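Local structure of RhCC (Rhodococcus jostii, 4U5R) at residues E22-T25 with S26-D30; N33-R36 with F37-V40; L112-Q116 with G117-P121; E128-W131 with A132-N135. The protein probably acts as a cofactor-independent oxygenase of the tautomerase superfamily, a trimeric protein that can bind magnesium. The protein carries 1 engineered substitution. All blocks are in the same frame, centred on the assembly; numbering follows the deposited sequence.

Contact 1: residues E22-T25 with S26-D30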
loop_
_atom_site.group_PDB
_atom_site.type_symbol
_atom_site.label_atom_id
_atom_site.label_comp_id
_atom_site.label_asym_id
_atom_site.label_seq_id
_atom_site.Cartn_x
_atom_site.Cartn_y
_atom_site.Cartn_z
ATOM N N GLU B 22 0.049 -17.861 11.572
ATOM C CA GLU B 22 -0.787 -18.305 12.679
ATOM C C GLU B 22 -0.636 -17.369 13.892
ATOM O O GLU B 22 -1.626 -16.991 14.535
ATOM C CB GLU B 22 -0.437 -19.752 13.053
ATOM C CG GLU B 22 -1.079 -20.227 14.327
ATOM C CD GLU B 22 -2.588 -20.267 14.237
ATOM O OE1 GLU B 22 -3.114 -20.377 13.107
ATOM O OE2 GLU B 22 -3.246 -20.191 15.298
ATOM N N ALA B 23 0.598 -16.976 14.191
ATOM C CA ALA B 23 0.836 -16.080 15.317
ATOM C C ALA B 23 0.200 -14.715 15.097
ATOM O O ALA B 23 -0.389 -14.131 16.013
ATOM C CB ALA B 23 2.332 -15.933 15.569
ATOM N N ILE B 24 0.328 -14.211 13.874
ATOM C CA ILE B 24 -0.265 -12.936 13.496
ATOM C C ILE B 24 -1.794 -13.017 13.575
ATOM O O ILE B 24 -2.433 -12.146 14.164
ATOM C CB ILE B 24 0.186 -12.528 12.083
ATOM C CG1 ILE B 24 1.669 -12.150 12.112
ATOM C CG2 ILE B 24 -0.663 -11.378 11.559
ATOM C CD1 ILE B 24 2.305 -12.096 10.748
ATOM N N THR B 25 -2.358 -14.099 13.038
ATOM C CA THR B 25 -3.795 -14.350 13.141
ATOM C C THR B 25 -4.253 -14.381 14.597
ATOM O O THR B 25 -5.302 -13.825 14.937
ATOM C CB THR B 25 -4.162 -15.680 12.461
ATOM O OG1 THR B 25 -3.827 -15.603 11.072
ATOM C CG2 THR B 25 -5.662 -15.996 12.605
ATOM N N SER B 26 -3.461 -15.012 15.466
ATOM C CA SER B 26 -3.844 -15.103 16.881
ATOM C C SER B 26 -4.019 -13.725 17.565
ATOM O O SER B 26 -4.853 -13.580 18.459
ATOM C CB SER B 26 -2.825 -15.950 17.651
ATOM O OG SER B 26 -1.650 -15.212 17.942
ATOM N N ILE B 27 -3.259 -12.714 17.138
ATOM C CA ILE B 27 -3.480 -11.347 17.618
ATOM C C ILE B 27 -4.947 -10.927 17.518
ATOM O O ILE B 27 -5.540 -10.441 18.486
ATOM C CB ILE B 27 -2.641 -10.305 16.836
ATOM C CG1 ILE B 27 -1.142 -10.578 16.986
ATOM C CG2 ILE B 27 -2.954 -8.902 17.330
ATOM C CD1 ILE B 27 -0.256 -9.625 16.179
ATOM N N TYR B 28 -5.534 -11.118 16.343
ATOM C CA TYR B 28 -6.870 -10.592 16.094
ATOM C C TYR B 28 -7.964 -11.494 16.637
ATOM O O TYR B 28 -9.014 -11.002 17.051
ATOM C CB TYR B 28 -7.074 -10.357 14.601
ATOM C CG TYR B 28 -6.029 -9.431 14.040
ATOM C CD1 TYR B 28 -6.167 -8.050 14.155
ATOM C CD2 TYR B 28 -4.892 -9.935 13.413
ATOM C CE1 TYR B 28 -5.199 -7.190 13.653
ATOM C CE2 TYR B 28 -3.919 -9.084 12.910
ATOM C CZ TYR B 28 -4.082 -7.719 13.027
ATOM O OH TYR B 28 -3.118 -6.881 12.513
ATOM N N VAL B 29 -7.715 -12.802 16.635
ATOM C CA VAL B 29 -8.610 -13.754 17.296
ATOM C C VAL B 29 -8.642 -13.494 18.799
ATOM O O VAL B 29 -9.714 -13.373 19.395
ATOM C CB VAL B 29 -8.186 -15.220 17.064
ATOM C CG1 VAL B 29 -9.071 -16.152 17.899
ATOM C CG2 VAL B 29 -8.280 -15.592 15.604
ATOM N N ASP B 30 -7.464 -13.389 19.406
ATOM C CA ASP B 30 -7.372 -13.269 20.859
ATOM C C ASP B 30 -7.876 -11.929 21.379
ATOM O O ASP B 30 -8.535 -11.873 22.419
ATOM C CB ASP B 30 -5.931 -13.491 21.334
ATOM C CG ASP B 30 -5.476 -14.923 21.155
ATOM O OD1 ASP B 30 -6.347 -15.778 20.896
ATOM O OD2 ASP B 30 -4.260 -15.200 21.295
#
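Ser26 OG donates to Ala23 O at 2.5 Å, a very short bond back to the carbonyl three residues earlier, while Ser26 N reaches Glu22 O at 2.9 Å. The hydroxyl gets there because it stands between its own N and carbonyl carbon (chi1 78°); it meets the oxygen tilted from the carbonyl plane. Ile27 N is shared by two carbonyls, with weak bonds to Ala23 O and Ile24 O. One turn on, Val29 N meets Thr25 O at 3.1 Å in an almost straight bond (172°), and Tyr28 N adds a weak one to the same oxygen. Packing follows the i to i+4 pairs. The methyl groups Thr25 CG2 and Val29 CG2 touch at 4.0 Å on one side of the helix; on another, Ile24 CG2 lies 4.2 Å from Tyr28 CE2. Thr25 OG1 turns back to Ser21 O, and Tyr28 OH is held by His68 and Trp3. This is the C-terminal half of helix 14-32 in the beta-alpha-beta unit with strands 2-8 and 40-46: Ile24 packs on Trp3 and Ile5 of strand 2-8, Ile27 on Val85 of helix 76-90, and Thr25 on Gly55 of the second subunit.

Contact 2: residues N33-R36 with F37-V40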
loop_
_atom_site.group_PDB
_atom_site.type_symbol
_atom_site.label_atom_id
_atom_site.label_comp_id
_atom_site.label_asym_id
_atom_site.label_seq_id
_atom_site.Cartn_x
_atom_site.Cartn_y
_atom_site.Cartn_z
ATOM N N ASN B 33 -11.729 -11.219 18.736
ATOM C CA ASN B 33 -12.440 -12.358 18.128
ATOM C C ASN B 33 -12.850 -12.110 16.683
ATOM O O ASN B 33 -14.004 -12.281 16.292
ATOM C CB ASN B 33 -13.670 -12.755 18.957
ATOM C CG ASN B 33 -14.284 -14.079 18.493
ATOM O OD1 ASN B 33 -13.573 -15.062 18.268
ATOM N ND2 ASN B 33 -15.605 -14.106 18.356
ATOM N N LEU B 34 -11.882 -11.681 15.895
ATOM C CA LEU B 34 -12.071 -11.541 14.470
ATOM C C LEU B 34 -12.130 -12.931 13.846
ATOM O O LEU B 34 -11.432 -13.847 14.293
ATOM C CB LEU B 34 -10.919 -10.734 13.866
ATOM C CG LEU B 34 -11.221 -9.523 12.996
ATOM C CD1 LEU B 34 -12.205 -8.630 13.708
ATOM C CD2 LEU B 34 -9.931 -8.769 12.692
ATOM N N PRO B 35 -12.955 -13.091 12.808
ATOM C CA PRO B 35 -12.902 -14.320 12.014
ATOM C C PRO B 35 -11.475 -14.540 11.523
ATOM O O PRO B 35 -10.836 -13.575 11.078
ATOM C CB PRO B 35 -13.860 -14.043 10.852
ATOM C CG PRO B 35 -14.784 -12.975 11.376
ATOM C CD PRO B 35 -13.975 -12.141 12.320
ATOM N N ARG B 36 -10.972 -15.761 11.641
ATOM C CA ARG B 36 -9.578 -16.020 11.319
ATOM C C ARG B 36 -9.277 -15.635 9.882
ATOM O O ARG B 36 -8.216 -15.060 9.600
ATOM C CB ARG B 36 -9.231 -17.488 11.563
ATOM C CG ARG B 36 -9.361 -17.928 13.003
ATOM C CD ARG B 36 -9.107 -19.417 13.101
ATOM N NE ARG B 36 -7.790 -19.709 12.555
ATOM C CZ ARG B 36 -6.674 -19.656 13.270
ATOM N NH1 ARG B 36 -5.508 -19.915 12.698
ATOM N NH2 ARG B 36 -6.729 -19.345 14.561
ATOM N N PHE B 37 -10.212 -15.904 8.972
ATOM C CA PHE B 37 -9.939 -15.694 7.556
ATOM C C PHE B 37 -9.849 -14.212 7.148
ATOM O O PHE B 37 -9.413 -13.937 6.031
ATOM C CB PHE B 37 -10.982 -16.400 6.674
ATOM C CG PHE B 37 -12.356 -15.799 6.749
ATOM C CD1 PHE B 37 -12.739 -14.781 5.888
ATOM C CD2 PHE B 37 -13.275 -16.290 7.653
ATOM C CE1 PHE B 37 -14.011 -14.242 5.964
ATOM C CE2 PHE B 37 -14.551 -15.755 7.728
ATOM C CZ PHE B 37 -14.914 -14.734 6.875
ATOM N N TYR B 38 -10.261 -13.282 8.022
ATOM C CA TYR B 38 -9.994 -11.846 7.815
ATOM C C TYR B 38 -8.496 -11.558 7.738
ATOM O O TYR B 38 -8.080 -10.606 7.070
ATOM C CB TYR B 38 -10.573 -10.966 8.935
ATOM C CG TYR B 38 -12.060 -10.695 8.904
ATOM C CD1 TYR B 38 -12.893 -11.343 8.007
ATOM C CD2 TYR B 38 -12.621 -9.785 9.785
ATOM C CE1 TYR B 38 -14.256 -11.099 8.000
ATOM C CE2 TYR B 38 -13.977 -9.524 9.779
ATOM C CZ TYR B 38 -14.784 -10.188 8.889
ATOM O OH TYR B 38 -16.132 -9.942 8.899
ATOM N N VAL B 39 -7.691 -12.365 8.428
ATOM C CA VAL B 39 -6.254 -12.093 8.524
ATOM C C VAL B 39 -5.492 -12.681 7.332
ATOM O O VAL B 39 -5.309 -13.897 7.219
ATOM C CB VAL B 39 -5.671 -12.644 9.847
ATOM C CG1 VAL B 39 -4.273 -12.100 10.078
ATOM C CG2 VAL B 39 -6.556 -12.259 11.017
ATOM N N VAL B 40 -5.036 -11.787 6.464
ATOM C CA VAL B 40 -4.315 -12.167 5.253
ATOM C C VAL B 40 -2.852 -11.736 5.400
ATOM O O VAL B 40 -2.554 -10.578 5.741
ATOM C CB VAL B 40 -4.950 -11.528 3.996
ATOM C CG1 VAL B 40 -4.098 -11.786 2.764
ATOM C CG2 VAL B 40 -6.386 -12.035 3.796
#
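Pro35 lies over one face of the Tyr38 ring, its CG 3.8 Å from the ring centroid and only 13° off the normal, a centred CH-pi contact. Pro35 CD sits over the same ring at 3.6 Å from Tyr38 CE2. Leu34 comes from a different direction, its branching carbon CG 3.5 Å from Tyr38 CD2, with the two side chains crossing at about a right angle. Pro35 CB also meets Phe37 CE2 at 3.6 Å; Phe37 CG stands between the backbone N and carbonyl carbon (chi1 69°), which turns the ring back toward the proline. Two backbone bonds set these side chains in place: Tyr38 N to Pro35 O at 3.1 Å and Val39 N to Arg36 O at 3.0 Å. An alanine in place of Tyr38 would remove the ring and is likely to leave Pro35 CG and Leu34 CG without the surface they pack on. Farther out, Trp131 packs on Pro35 and Tyr38, and Trp113 meets Tyr38 edge-to-face. Arg36 NH1 pairs with Glu22 and with Gly54 O of the second subunit. Successive i to i+3 bonds mark a short 3-10 turn, here within the helix-to-strand connection of a beta-alpha-beta unit of the tautomerase fold.

Contact 3: residues L112-Q116 with G117-P121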
loop_
_atom_site.group_PDB
_atom_site.type_symbol
_atom_site.label_atom_id
_atom_site.label_comp_id
_atom_site.label_asym_id
_atom_site.label_seq_id
_atom_site.Cartn_x
_atom_site.Cartn_y
_atom_site.Cartn_z
ATOM N N LEU B 112 -15.170 0.336 2.525
ATOM C CA LEU B 112 -14.645 0.153 1.167
ATOM C C LEU B 112 -13.935 -1.189 1.069
ATOM O O LEU B 112 -12.806 -1.277 0.612
ATOM C CB LEU B 112 -13.702 1.296 0.774
ATOM C CG LEU B 112 -14.346 2.679 0.653
ATOM C CD1 LEU B 112 -13.316 3.709 0.222
ATOM C CD2 LEU B 112 -15.487 2.618 -0.350
ATOM N N TRP B 113 -14.644 -2.236 1.467
ATOM C CA TRP B 113 -14.041 -3.527 1.738
ATOM C C TRP B 113 -15.079 -4.613 1.524
ATOM O O TRP B 113 -16.170 -4.534 2.063
ATOM C CB TRP B 113 -13.498 -3.535 3.173
ATOM C CG TRP B 113 -13.111 -4.880 3.712
ATOM C CD1 TRP B 113 -12.413 -5.869 3.065
ATOM C CD2 TRP B 113 -13.398 -5.388 5.021
ATOM N NE1 TRP B 113 -12.240 -6.947 3.900
ATOM C CE2 TRP B 113 -12.839 -6.677 5.104
ATOM C CE3 TRP B 113 -14.073 -4.868 6.132
ATOM C CZ2 TRP B 113 -12.945 -7.466 6.251
ATOM C CZ3 TRP B 113 -14.177 -5.651 7.268
ATOM C CH2 TRP B 113 -13.611 -6.934 7.321
ATOM N N ARG B 114 -14.754 -5.619 0.722
ATOM C CA ARG B 114 -15.648 -6.748 0.543
ATOM C C ARG B 114 -14.814 -8.009 0.640
ATOM O O ARG B 114 -13.651 -8.026 0.226
ATOM C CB ARG B 114 -16.373 -6.691 -0.815
ATOM C CG ARG B 114 -17.193 -5.423 -1.065
ATOM C CD ARG B 114 -18.459 -5.445 -0.215
ATOM N NE ARG B 114 -19.358 -4.333 -0.503
ATOM C CZ ARG B 114 -19.378 -3.180 0.164
ATOM N NH1 ARG B 114 -18.527 -2.952 1.167
ATOM N NH2 ARG B 114 -20.251 -2.240 -0.185
ATOM N N THR B 115 -15.391 -9.074 1.170
ATOM C CA THR B 115 -14.716 -10.361 1.119
ATOM C C THR B 115 -15.669 -11.397 0.514
ATOM O O THR B 115 -16.829 -11.479 0.900
ATOM C CB THR B 115 -14.200 -10.795 2.503
ATOM O OG1 THR B 115 -13.396 -11.983 2.358
ATOM C CG2 THR B 115 -15.355 -11.009 3.495
ATOM N N GLN B 116 -15.170 -12.155 -0.460
ATOM C CA GLN B 116 -15.990 -13.037 -1.309
ATOM C C GLN B 116 -17.216 -12.306 -1.886
ATOM O O GLN B 116 -18.293 -12.900 -2.057
ATOM C CB GLN B 116 -16.430 -14.283 -0.531
ATOM C CG GLN B 116 -16.466 -15.574 -1.350
ATOM C CD GLN B 116 -15.098 -16.207 -1.582
ATOM O OE1 GLN B 116 -14.055 -15.617 -1.304
ATOM N NE2 GLN B 116 -15.107 -17.430 -2.078
ATOM N N GLY B 117 -17.034 -11.024 -2.188
ATOM C CA GLY B 117 -18.082 -10.174 -2.729
ATOM C C GLY B 117 -19.117 -9.714 -1.714
ATOM O O GLY B 117 -20.079 -9.048 -2.092
ATOM N N LEU B 118 -18.929 -10.066 -0.442
ATOM C CA LEU B 118 -19.916 -9.774 0.602
ATOM C C LEU B 118 -19.509 -8.587 1.462
ATOM O O LEU B 118 -18.324 -8.364 1.701
ATOM C CB LEU B 118 -20.126 -10.998 1.507
ATOM C CG LEU B 118 -20.584 -12.307 0.858
ATOM C CD1 LEU B 118 -20.586 -13.453 1.863
ATOM C CD2 LEU B 118 -21.971 -12.117 0.237
ATOM N N VAL B 119 -20.507 -7.854 1.947
ATOM C CA VAL B 119 -20.293 -6.829 2.963
ATOM C C VAL B 119 -19.994 -7.517 4.286
ATOM O O VAL B 119 -20.830 -8.261 4.791
ATOM C CB VAL B 119 -21.535 -5.923 3.125
ATOM C CG1 VAL B 119 -21.355 -4.937 4.287
ATOM C CG2 VAL B 119 -21.855 -5.199 1.824
ATOM N N PRO B 120 -18.798 -7.289 4.848
ATOM C CA PRO B 120 -18.559 -7.863 6.175
ATOM C C PRO B 120 -19.536 -7.315 7.219
ATOM O O PRO B 120 -19.948 -6.162 7.132
ATOM C CB PRO B 120 -17.111 -7.446 6.474
ATOM C CG PRO B 120 -16.496 -7.293 5.104
ATOM C CD PRO B 120 -17.581 -6.662 4.295
ATOM N N PRO B 121 -19.927 -8.154 8.184
ATOM C CA PRO B 121 -20.947 -7.731 9.157
ATOM C C PRO B 121 -20.408 -6.727 10.175
ATOM O O PRO B 121 -19.201 -6.541 10.262
ATOM C CB PRO B 121 -21.346 -9.046 9.837
ATOM C CG PRO B 121 -20.188 -9.949 9.622
ATOM C CD PRO B 121 -19.629 -9.588 8.282
#
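Pro120 presses on one face of the Trp113 indole: its CG stands 3.4 Å from the centroid of the six-membered ring, only 4° off the normal, a close CH-pi contact. The indole is brought there with CG anti to the backbone N (chi1 167°), and its NE1 is bonded to Glu102 of the second subunit. A glycine in place of Trp113 would probably leave Pro120 without its aromatic floor and Glu102 of that subunit without the indole N-H. A type I' turn from Thr115 to Leu118, closed by a single antiparallel hydrogen-bonded bridge, reverses the chain: Thr115 N bonds Leu118 O at 3.1 Å and Leu118 N bonds Thr115 O at 2.9 Å. Gln116 and Gly117 take its positive phi values. Trp113 to Thr115 also pair antiparallel with a strand of the second subunit, so the sheet continues across the interface. On the more exposed side the contact narrows to one methyl group: Val119 CG2 lies over a face of the Arg114 guanidinium, 3.5 Å from NE. Arg114 NH1 bonds Trp113 O at 3.0 Å, the oxygen near the guanidinium plane, the donor well above the carbonyl plane. At the tip, Gln116 bonds Asp100 and Trp101 of that subunit.

Contact 4: residues E128-W131 with A132-N135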
loop_
_atom_site.group_PDB
_atom_site.type_symbol
_atom_site.label_atom_id
_atom_site.label_comp_id
_atom_site.label_asym_id
_atom_site.label_seq_id
_atom_site.Cartn_x
_atom_site.Cartn_y
_atom_site.Cartn_z
ATOM N N GLU B 128 -21.072 -11.416 12.715
ATOM C CA GLU B 128 -19.613 -11.468 12.742
ATOM C C GLU B 128 -19.158 -12.680 13.536
ATOM O O GLU B 128 -18.235 -13.382 13.124
ATOM C CB GLU B 128 -18.996 -10.198 13.329
ATOM C CG GLU B 128 -17.463 -10.241 13.303
ATOM C CD GLU B 128 -16.824 -9.019 13.915
ATOM O OE1 GLU B 128 -16.919 -8.851 15.149
ATOM O OE2 GLU B 128 -16.225 -8.235 13.156
ATOM N N LYS B 129 -19.814 -12.920 14.668
ATOM C CA LYS B 129 -19.514 -14.097 15.469
ATOM C C LYS B 129 -19.781 -15.400 14.721
ATOM O O LYS B 129 -19.072 -16.379 14.907
ATOM C CB LYS B 129 -20.321 -14.085 16.769
ATOM C CG LYS B 129 -19.962 -12.962 17.728
ATOM C CD LYS B 129 -20.773 -13.089 19.018
ATOM C CE LYS B 129 -20.376 -12.049 20.062
ATOM N NZ LYS B 129 -20.779 -10.670 19.670
ATOM N N LEU B 130 -20.817 -15.408 13.885
ATOM C CA LEU B 130 -21.148 -16.571 13.063
ATOM C C LEU B 130 -20.090 -16.837 11.997
ATOM O O LEU B 130 -19.661 -17.972 11.777
ATOM C CB LEU B 130 -22.510 -16.359 12.395
ATOM C CG LEU B 130 -23.148 -17.563 11.705
ATOM C CD1 LEU B 130 -23.432 -18.661 12.722
ATOM C CD2 LEU B 130 -24.435 -17.147 10.995
ATOM N N TRP B 131 -19.685 -15.767 11.330
ATOM C CA TRP B 131 -18.577 -15.840 10.392
ATOM C C TRP B 131 -17.314 -16.385 11.053
ATOM O O TRP B 131 -16.593 -17.174 10.447
ATOM C CB TRP B 131 -18.302 -14.460 9.797
ATOM C CG TRP B 131 -19.193 -14.069 8.663
ATOM C CD1 TRP B 131 -20.483 -14.471 8.436
ATOM C CD2 TRP B 131 -18.852 -13.188 7.592
ATOM N NE1 TRP B 131 -20.965 -13.888 7.282
ATOM C CE2 TRP B 131 -19.982 -13.098 6.745
ATOM C CE3 TRP B 131 -17.701 -12.463 7.264
ATOM C CZ2 TRP B 131 -19.992 -12.316 5.597
ATOM C CZ3 TRP B 131 -17.715 -11.676 6.135
ATOM C CH2 TRP B 131 -18.851 -11.615 5.305
ATOM N N ALA B 132 -17.055 -15.980 12.293
ATOM C CA ALA B 132 -15.865 -16.448 13.015
ATOM C C ALA B 132 -15.973 -17.945 13.340
ATOM O O ALA B 132 -15.038 -18.715 13.085
ATOM C CB ALA B 132 -15.650 -15.634 14.283
ATOM N N LYS B 133 -17.131 -18.356 13.851
ATOM C CA LYS B 133 -17.364 -19.747 14.229
ATOM C C LYS B 133 -17.261 -20.688 13.024
ATOM O O LYS B 133 -16.670 -21.772 13.102
ATOM C CB LYS B 133 -18.741 -19.875 14.897
ATOM C CG LYS B 133 -19.041 -21.238 15.496
ATOM C CD LYS B 133 -20.442 -21.284 16.093
ATOM C CE LYS B 133 -21.501 -21.032 15.026
ATOM N NZ LYS B 133 -21.435 -22.034 13.916
ATOM N N GLU B 134 -17.841 -20.270 11.908
ATOM C CA GLU B 134 -17.819 -21.066 10.692
ATOM C C GLU B 134 -16.492 -20.947 9.967
ATOM O O GLU B 134 -16.113 -21.821 9.184
ATOM C CB GLU B 134 -18.951 -20.635 9.760
ATOM C CG GLU B 134 -20.322 -20.912 10.319
ATOM C CD GLU B 134 -20.658 -22.390 10.283
ATOM O OE1 GLU B 134 -19.998 -23.135 9.525
ATOM O OE2 GLU B 134 -21.578 -22.804 11.017
ATOM N N ASN B 135 -15.801 -19.846 10.250
ATOM C CA ASN B 135 -14.569 -19.443 9.568
ATOM C C ASN B 135 -14.718 -19.362 8.051
ATOM O O ASN B 135 -13.830 -19.773 7.304
ATOM C CB ASN B 135 -13.415 -20.375 9.927
ATOM C CG ASN B 135 -12.065 -19.727 9.706
ATOM O OD1 ASN B 135 -11.962 -18.497 9.627
ATOM N ND2 ASN B 135 -11.025 -20.541 9.593
#
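Leu130 and Lys133, three residues apart on one side of the helix, cross at a slant: the methyl Leu130 CD1 touches Lys133 CE at 3.8 Å, with the ammonium NZ only slightly farther off. The lysine chain starts extended and folds over at its last two torsions (chi3 61°, chi4 59°), and that fold carries the aliphatic end past the leucine and NZ on to Glu134 OE2, at 3.0 Å in a salt bridge whose hydrogen bond is weak. Glu134 CG lies 3.3 Å from Leu130 O; the bend at chi2 (-73°) then swings the carboxylate round to the lysine. Its other oxygen, OE1, pairs with Arg136. Ala132 presents its methyl group to the carbonyls of Glu128 and Lys129. The Trp131 indole packs on Pro121 and Pro137, and NE1 bonds Ile138 O. Beneath the side chains the helical bonds run in order, Ala132 N to Glu128 O at 3.0 Å, Lys133 N to Lys129 O at 3.0 Å and Glu134 N to Leu130 O at 2.9 Å. The bond of Asn135 N to Trp131 O, though 2.8 Å long, is weak, and at Asn135 phi turns positive as helix 126-134 ends. The chemistry is thus divided: the indole, its one N-H satisfied by Ile138 O, faces the protein, while the lysine-glutamate pair lies on the outer side, where solvent would probably temper its attraction.

From the N terminus the four contacts come in series, none enclosing or crossing another, and each is local, in a helix, a 3-10 turn or a tight beta turn. Contact 1 lies on helix 14-32 and contact 2 on the connection leading from it to strand 40-46; a probable hydrogen bond from Leu34 N to Tyr28 O joins them, backed by Val29 packing on Arg36. Contact 3 turns the chain after strand 113-115, and contact 4 ends helix 126-134. Contact 2, far from them in sequence, meets contacts 3 and 4 in space: Tyr38 and Phe37 reach Trp131, and Thr115 and Pro121 pack on it too. The late turn and helix are thereby tied to the beta-alpha-beta core, and contacts 1, 2 and 3 also touch the second subunit.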